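Local coordinates for protein ethylbenzene dehydrogenase alpha-subunit (Aromatoleum aromaticum, PDB 2IVF) that is the molybdopterin-binding subunit of a molybdenum enzyme, carrying a molybdenum atom with two pterin guanine dinucleotides and, separately, an iron/sulfur cluster, at residues G130-F133 / N134-L137; D756-Y759 / E760-K763. All coordinates share one frame; numbering follows the deposited sequence.

Contact 1 (G130-F133 / N134-L137); sequences GSAF and NNNL
Ala132 O is gripped twice by Asn135: Asn135 ND2 lies 2.8 Å from Ala132 O, and Asn135 N lies 2.9 Å from Ala132 O. The two donors come from the same face of the carbonyl plane: the backbone N stands above it, 39° out, and ND2 is tilted less. With CG beside its own backbone N (chi1 -63°), Asn135 turns its amide back along the chain, which lets one residue supply both N-H groups. Phe133 O is held more loosely: Asn136 N is close (2.8 Å) but poorly aligned, and Leu137 N is long (3.3 Å), as the chain enters the short, weakly bonded helical turn 134-137. The Phe133 ring comes back against Asn136 and Leu137. Asn136 CB sits over one face toward the rim, 3.7 Å from the ring centroid, a CH-pi contact, and the amide lies nearly parallel to the ring, 15° between planes; its buried OD1 has no partner in the model. Leu137 CD2 adds an apolar touch, 3.5 Å from Phe133 CE2. Trp654 meets the same ring edge-to-face and Tyr655 stacks on it. Asn135 ND2 also hydrogen-bonds Asn40 OD1, and Asn135 OD1 hydrogen-bonds Lys44 NZ, both of the beta-subunit. One amide thus ties this turn beside the iron/sulfur pocket to the subunit interface.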
ATOM      1  N   GLY A 130      -4.350  -2.690  -5.792  1.00 23.94           N
ATOM      2  CA  GLY A 130      -4.971  -3.678  -6.700  1.00 23.26           C
ATOM      3  C   GLY A 130      -6.408  -3.356  -7.038  1.00 23.97           C
ATOM      4  O   GLY A 130      -6.851  -3.494  -8.196  1.00 23.73           O
ATOM      5  N   SER A 131      -7.141  -2.928  -6.016  1.00 23.26           N
ATOM      6  CA  SER A 131      -8.573  -2.646  -6.136  1.00 24.37           C
ATOM      7  C   SER A 131      -8.874  -1.319  -6.856  1.00 23.38           C
ATOM      8  O   SER A 131     -10.056  -0.991  -7.077  1.00 23.55           O
ATOM      9  CB  SER A 131      -9.205  -2.655  -4.748  1.00 24.80           C
ATOM     10  OG  SER A 131      -9.165  -3.957  -4.181  1.00 26.04           O
ATOM     11  N   ALA A 132      -7.829  -0.572  -7.199  1.00 23.64           N
ATOM     12  CA  ALA A 132      -7.938   0.683  -7.983  1.00 23.38           C
ATOM     13  C   ALA A 132      -7.032   0.680  -9.209  1.00 22.86           C
ATOM     14  O   ALA A 132      -6.817   1.717  -9.841  1.00 23.37           O
ATOM     15  CB  ALA A 132      -7.555   1.858  -7.105  1.00 22.49           C
ATOM     16  N   PHE A 133      -6.563  -0.495  -9.603  1.00 23.43           N
ATOM     17  CA  PHE A 133      -5.624  -0.594 -10.703  1.00 23.30           C
ATOM     18  C   PHE A 133      -6.179  -0.144 -12.069  1.00 23.49           C
ATOM     19  O   PHE A 133      -5.445   0.308 -12.925  1.00 22.66           O
ATOM     20  CB  PHE A 133      -5.036  -2.020 -10.805  1.00 24.33           C
ATOM     21  CG  PHE A 133      -3.835  -2.020 -11.663  1.00 23.00           C
ATOM     22  CD1 PHE A 133      -2.674  -1.496 -11.157  1.00 24.61           C
ATOM     23  CD2 PHE A 133      -3.887  -2.413 -12.988  1.00 24.16           C
ATOM     24  CE1 PHE A 133      -1.532  -1.392 -11.959  1.00 24.01           C
ATOM     25  CE2 PHE A 133      -2.757  -2.301 -13.788  1.00 23.31           C
ATOM     26  CZ  PHE A 133      -1.591  -1.778 -13.259  1.00 22.62           C
ATOM     27  N   ASN A 134      -7.497  -0.186 -12.264  1.00 23.14           N
ATOM     28  CA  ASN A 134      -8.062   0.374 -13.461  1.00 22.78           C
ATOM     29  C   ASN A 134      -7.599   1.810 -13.705  1.00 22.81           C
ATOM     30  O   ASN A 134      -7.493   2.254 -14.841  1.00 23.23           O
ATOM     31  CB  ASN A 134      -9.596   0.340 -13.358  1.00 23.36           C
ATOM     32  CG  ASN A 134     -10.157   1.400 -12.381  1.00 25.37           C
ATOM     33  OD1 ASN A 134     -10.458   1.107 -11.213  1.00 27.22           O
ATOM     34  ND2 ASN A 134     -10.377   2.606 -12.895  1.00 22.82           N
ATOM     35  N   ASN A 135      -7.284   2.542 -12.630  1.00 22.99           N
ATOM     36  CA  ASN A 135      -6.832   3.922 -12.758  1.00 23.21           C
ATOM     37  C   ASN A 135      -5.444   4.011 -13.300  1.00 23.07           C
ATOM     38  O   ASN A 135      -5.132   4.955 -14.016  1.00 22.71           O
ATOM     39  CB  ASN A 135      -6.928   4.604 -11.408  1.00 24.06           C
ATOM     40  CG  ASN A 135      -8.347   4.660 -10.932  1.00 24.94           C
ATOM     41  OD1 ASN A 135      -9.149   5.400 -11.493  1.00 23.13           O
ATOM     42  ND2 ASN A 135      -8.713   3.774 -10.014  1.00 23.96           N
ATOM     43  N   ASN A 136      -4.622   3.010 -13.000  1.00 23.02           N
ATOM     44  CA  ASN A 136      -3.290   2.942 -13.598  1.00 23.50           C
ATOM     45  C   ASN A 136      -3.358   2.786 -15.110  1.00 23.69           C
ATOM     46  O   ASN A 136      -2.596   3.406 -15.861  1.00 23.86           O
ATOM     47  CB  ASN A 136      -2.480   1.796 -13.026  1.00 23.82           C
ATOM     48  CG  ASN A 136      -1.987   2.066 -11.623  1.00 24.40           C
ATOM     49  OD1 ASN A 136      -2.783   2.144 -10.714  1.00 26.68           O
ATOM     50  ND2 ASN A 136      -0.663   2.167 -11.443  1.00 24.53           N
ATOM     51  N   LEU A 137      -4.261   1.937 -15.553  1.00 24.67           N
ATOM     52  CA  LEU A 137      -4.382   1.648 -16.978  1.00 25.19           C
ATOM     53  C   LEU A 137      -4.801   2.862 -17.812  1.00 26.68           C
ATOM     54  O   LEU A 137      -4.574   2.893 -19.003  1.00 27.85           O
ATOM     55  CB  LEU A 137      -5.366   0.500 -17.183  1.00 25.62           C
ATOM     56  CG  LEU A 137      -4.989  -0.829 -16.575  1.00 23.06           C
ATOM     57  CD1 LEU A 137      -6.094  -1.882 -16.944  1.00 23.12           C
ATOM     58  CD2 LEU A 137      -3.596  -1.288 -16.992  1.00 23.43           C
TER

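Contact 2 (D756-Y759 / E760-K763)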
ATOM      1  N   ASP A 756      -2.632 -33.197 -14.331  1.00 26.05           N
ATOM      2  CA  ASP A 756      -3.810 -32.930 -15.189  1.00 26.76           C
ATOM      3  C   ASP A 756      -4.378 -31.491 -15.100  1.00 26.43           C
ATOM      4  O   ASP A 756      -5.466 -31.208 -15.571  1.00 26.88           O
ATOM      5  CB  ASP A 756      -4.913 -33.962 -14.865  1.00 27.90           C
ATOM      6  CG  ASP A 756      -5.466 -33.834 -13.446  1.00 31.78           C
ATOM      7  OD1 ASP A 756      -4.950 -33.033 -12.632  1.00 34.18           O
ATOM      8  OD2 ASP A 756      -6.443 -34.556 -13.150  1.00 35.39           O
ATOM      9  N   TYR A 757      -3.659 -30.602 -14.450  1.00 25.47           N
ATOM     10  CA  TYR A 757      -4.100 -29.227 -14.296  1.00 25.44           C
ATOM     11  C   TYR A 757      -3.614 -28.358 -15.446  1.00 25.05           C
ATOM     12  O   TYR A 757      -2.612 -27.650 -15.354  1.00 26.45           O
ATOM     13  CB  TYR A 757      -3.654 -28.653 -12.976  1.00 25.13           C
ATOM     14  CG  TYR A 757      -4.446 -27.428 -12.622  1.00 24.61           C
ATOM     15  CD1 TYR A 757      -5.730 -27.553 -12.076  1.00 23.84           C
ATOM     16  CD2 TYR A 757      -3.945 -26.148 -12.878  1.00 24.70           C
ATOM     17  CE1 TYR A 757      -6.485 -26.431 -11.745  1.00 26.04           C
ATOM     18  CE2 TYR A 757      -4.690 -25.010 -12.567  1.00 25.91           C
ATOM     19  CZ  TYR A 757      -5.970 -25.153 -11.995  1.00 25.35           C
ATOM     20  OH  TYR A 757      -6.734 -24.031 -11.699  1.00 26.31           O
ATOM     21  N   THR A 758      -4.395 -28.382 -16.507  1.00 24.40           N
ATOM     22  CA  THR A 758      -4.081 -27.746 -17.751  1.00 23.40           C
ATOM     23  C   THR A 758      -4.378 -26.270 -17.728  1.00 23.47           C
ATOM     24  O   THR A 758      -5.099 -25.759 -16.857  1.00 22.05           O
ATOM     25  CB  THR A 758      -4.945 -28.360 -18.848  1.00 23.53           C
ATOM     26  OG1 THR A 758      -6.320 -28.182 -18.486  1.00 20.95           O
ATOM     27  CG2 THR A 758      -4.659 -29.857 -19.004  1.00 21.17           C
ATOM     28  N   TYR A 759      -3.862 -25.588 -18.732  1.00 23.76           N
ATOM     29  CA  TYR A 759      -4.152 -24.174 -18.942  1.00 24.99           C
ATOM     30  C   TYR A 759      -5.656 -23.882 -19.056  1.00 25.66           C
ATOM     31  O   TYR A 759      -6.144 -22.869 -18.549  1.00 24.55           O
ATOM     32  CB  TYR A 759      -3.442 -23.695 -20.212  1.00 25.89           C
ATOM     33  CG  TYR A 759      -3.688 -22.252 -20.514  1.00 25.93           C
ATOM     34  CD1 TYR A 759      -3.250 -21.264 -19.640  1.00 28.56           C
ATOM     35  CD2 TYR A 759      -4.340 -21.858 -21.674  1.00 28.28           C
ATOM     36  CE1 TYR A 759      -3.451 -19.913 -19.916  1.00 29.47           C
ATOM     37  CE2 TYR A 759      -4.538 -20.499 -21.966  1.00 27.54           C
ATOM     38  CZ  TYR A 759      -4.095 -19.537 -21.082  1.00 29.05           C
ATOM     39  OH  TYR A 759      -4.303 -18.202 -21.336  1.00 30.45           O
ATOM     40  N   GLU A 760      -6.375 -24.768 -19.739  1.00 26.39           N
ATOM     41  CA  GLU A 760      -7.826 -24.672 -19.808  1.00 27.22           C
ATOM     42  C   GLU A 760      -8.438 -24.622 -18.393  1.00 27.00           C
ATOM     43  O   GLU A 760      -9.313 -23.779 -18.101  1.00 27.48           O
ATOM     44  CB  GLU A 760      -8.364 -25.843 -20.600  1.00 27.02           C
ATOM     45  CG  GLU A 760      -9.878 -25.867 -20.732  1.00 31.35           C
ATOM     46  CD  GLU A 760     -10.400 -24.963 -21.841  1.00 39.79           C
ATOM     47  OE1 GLU A 760      -9.618 -24.118 -22.364  1.00 43.14           O
ATOM     48  OE2 GLU A 760     -11.603 -25.130 -22.192  1.00 47.42           O
ATOM     49  N   LYS A 761      -7.970 -25.479 -17.490  1.00 26.30           N
ATOM     50  CA  LYS A 761      -8.546 -25.493 -16.133  1.00 26.31           C
ATOM     51  C   LYS A 761      -8.142 -24.205 -15.416  1.00 25.69           C
ATOM     52  O   LYS A 761      -8.951 -23.556 -14.745  1.00 25.09           O
ATOM     53  CB  LYS A 761      -8.072 -26.695 -15.323  1.00 26.63           C
ATOM     54  CG  LYS A 761      -8.605 -28.050 -15.760  1.00 29.27           C
ATOM     55  CD  LYS A 761      -8.380 -29.074 -14.630  1.00 28.99           C
ATOM     56  CE  LYS A 761      -8.540 -30.522 -15.116  1.00 31.73           C
ATOM     57  NZ  LYS A 761      -8.264 -31.505 -13.998  1.00 32.62           N
ATOM     58  N   PHE A 762      -6.875 -23.836 -15.557  1.00 24.87           N
ATOM     59  CA  PHE A 762      -6.355 -22.615 -14.937  1.00 24.85           C
ATOM     60  C   PHE A 762      -7.112 -21.354 -15.369  1.00 25.43           C
ATOM     61  O   PHE A 762      -7.447 -20.521 -14.520  1.00 23.44           O
ATOM     62  CB  PHE A 762      -4.871 -22.462 -15.278  1.00 24.89           C
ATOM     63  CG  PHE A 762      -4.152 -21.412 -14.464  1.00 24.21           C
ATOM     64  CD1 PHE A 762      -4.299 -21.352 -13.091  1.00 25.80           C
ATOM     65  CD2 PHE A 762      -3.278 -20.546 -15.064  1.00 24.58           C
ATOM     66  CE1 PHE A 762      -3.603 -20.415 -12.348  1.00 24.66           C
ATOM     67  CE2 PHE A 762      -2.599 -19.624 -14.342  1.00 24.97           C
ATOM     68  CZ  PHE A 762      -2.771 -19.549 -12.989  1.00 25.79           C
ATOM     69  N   LYS A 763      -7.355 -21.214 -16.674  1.00 24.88           N
ATOM     70  CA  LYS A 763      -8.083 -20.051 -17.205  1.00 27.14           C
ATOM     71  C   LYS A 763      -9.494 -19.982 -16.652  1.00 26.30           C
ATOM     72  O   LYS A 763     -10.011 -18.902 -16.396  1.00 27.88           O
ATOM     73  CB  LYS A 763      -8.263 -20.144 -18.716  1.00 27.47           C
ATOM     74  CG  LYS A 763      -7.290 -19.414 -19.604  1.00 31.86           C
ATOM     75  CD  LYS A 763      -7.783 -19.509 -21.084  1.00 32.14           C
ATOM     76  CE  LYS A 763      -8.289 -20.902 -21.445  1.00 34.66           C
ATOM     77  NZ  LYS A 763      -8.667 -21.164 -22.918  1.00 38.94           N
TER
HETATM   78  O   HOH W   1      -8.915 -34.202 -14.634  1.00 45.07           O
HETATM   79  O   HOH W   2      -6.595 -31.003 -11.765  1.00 48.98           O
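Thr758 is the N-cap of helix 759-765, and an inverse gamma turn centred on Tyr757 leads into it. Among the hydrogen bonds, the capping one is weak: Lys761 N lies 3.3 Å from Thr758 OG1, a hydroxyl placed between the backbone N and carbonyl carbon by a chi1 of 58°. The first helical bonds are firmer, Phe762 N to Thr758 O at 2.9 Å and Lys763 N to Tyr759 O at 2.8 Å, both nearly straight. Each phenol OH hydrogen-bonds a glutamate, Tyr757 OH that of Glu765 and Tyr759 OH that of Glu737 on helix 736-749. In CH-pi contacts, Lys761 CB stands over one face of Tyr757, 20° off the ring normal, while Lys763 CG covers a face of Tyr759 at 3.9 Å from the centroid. In apolar packing, Phe762 CD1 reaches the edge of the Tyr757 ring, 3.7 Å from Tyr757 CE2. Among the charged groups, Lys763 NZ and Glu760 OE1 form a salt bridge, 3.2 Å apart. Lys761, extended beyond CG, runs back to Asp756, where the direct salt bridge is long, 3.7 Å from Lys761 NZ to Asp756 OD2. Two waters bridge that pair, each accepting from Lys761 NZ, one donating to Asp756 OD2 and the other to OD1.

Contact 1 closes some 620 residues before contact 2 opens, and the two do not touch: their centres are 27 Å apart and their nearest atoms about 17 Å. Each leads from a loop into a short helix, but their settings differ. Contact 1 is buried beside the cofactors, with Gly130 in the iron/sulfur cluster pocket and the Phe133 side chain about 7 Å from both that cluster and the bound MD1; it also borders the beta-subunit. Contact 2 is partly buried and touches no other protein chain of the assembly, and its Phe762 side chain stays about 13 Å from the cluster. Trp654 and Tyr655, which meet the Phe133 ring, shortly precede His659 and Met661, which touch Tyr759 and Phe762; one short length of chain thus reaches both contacts.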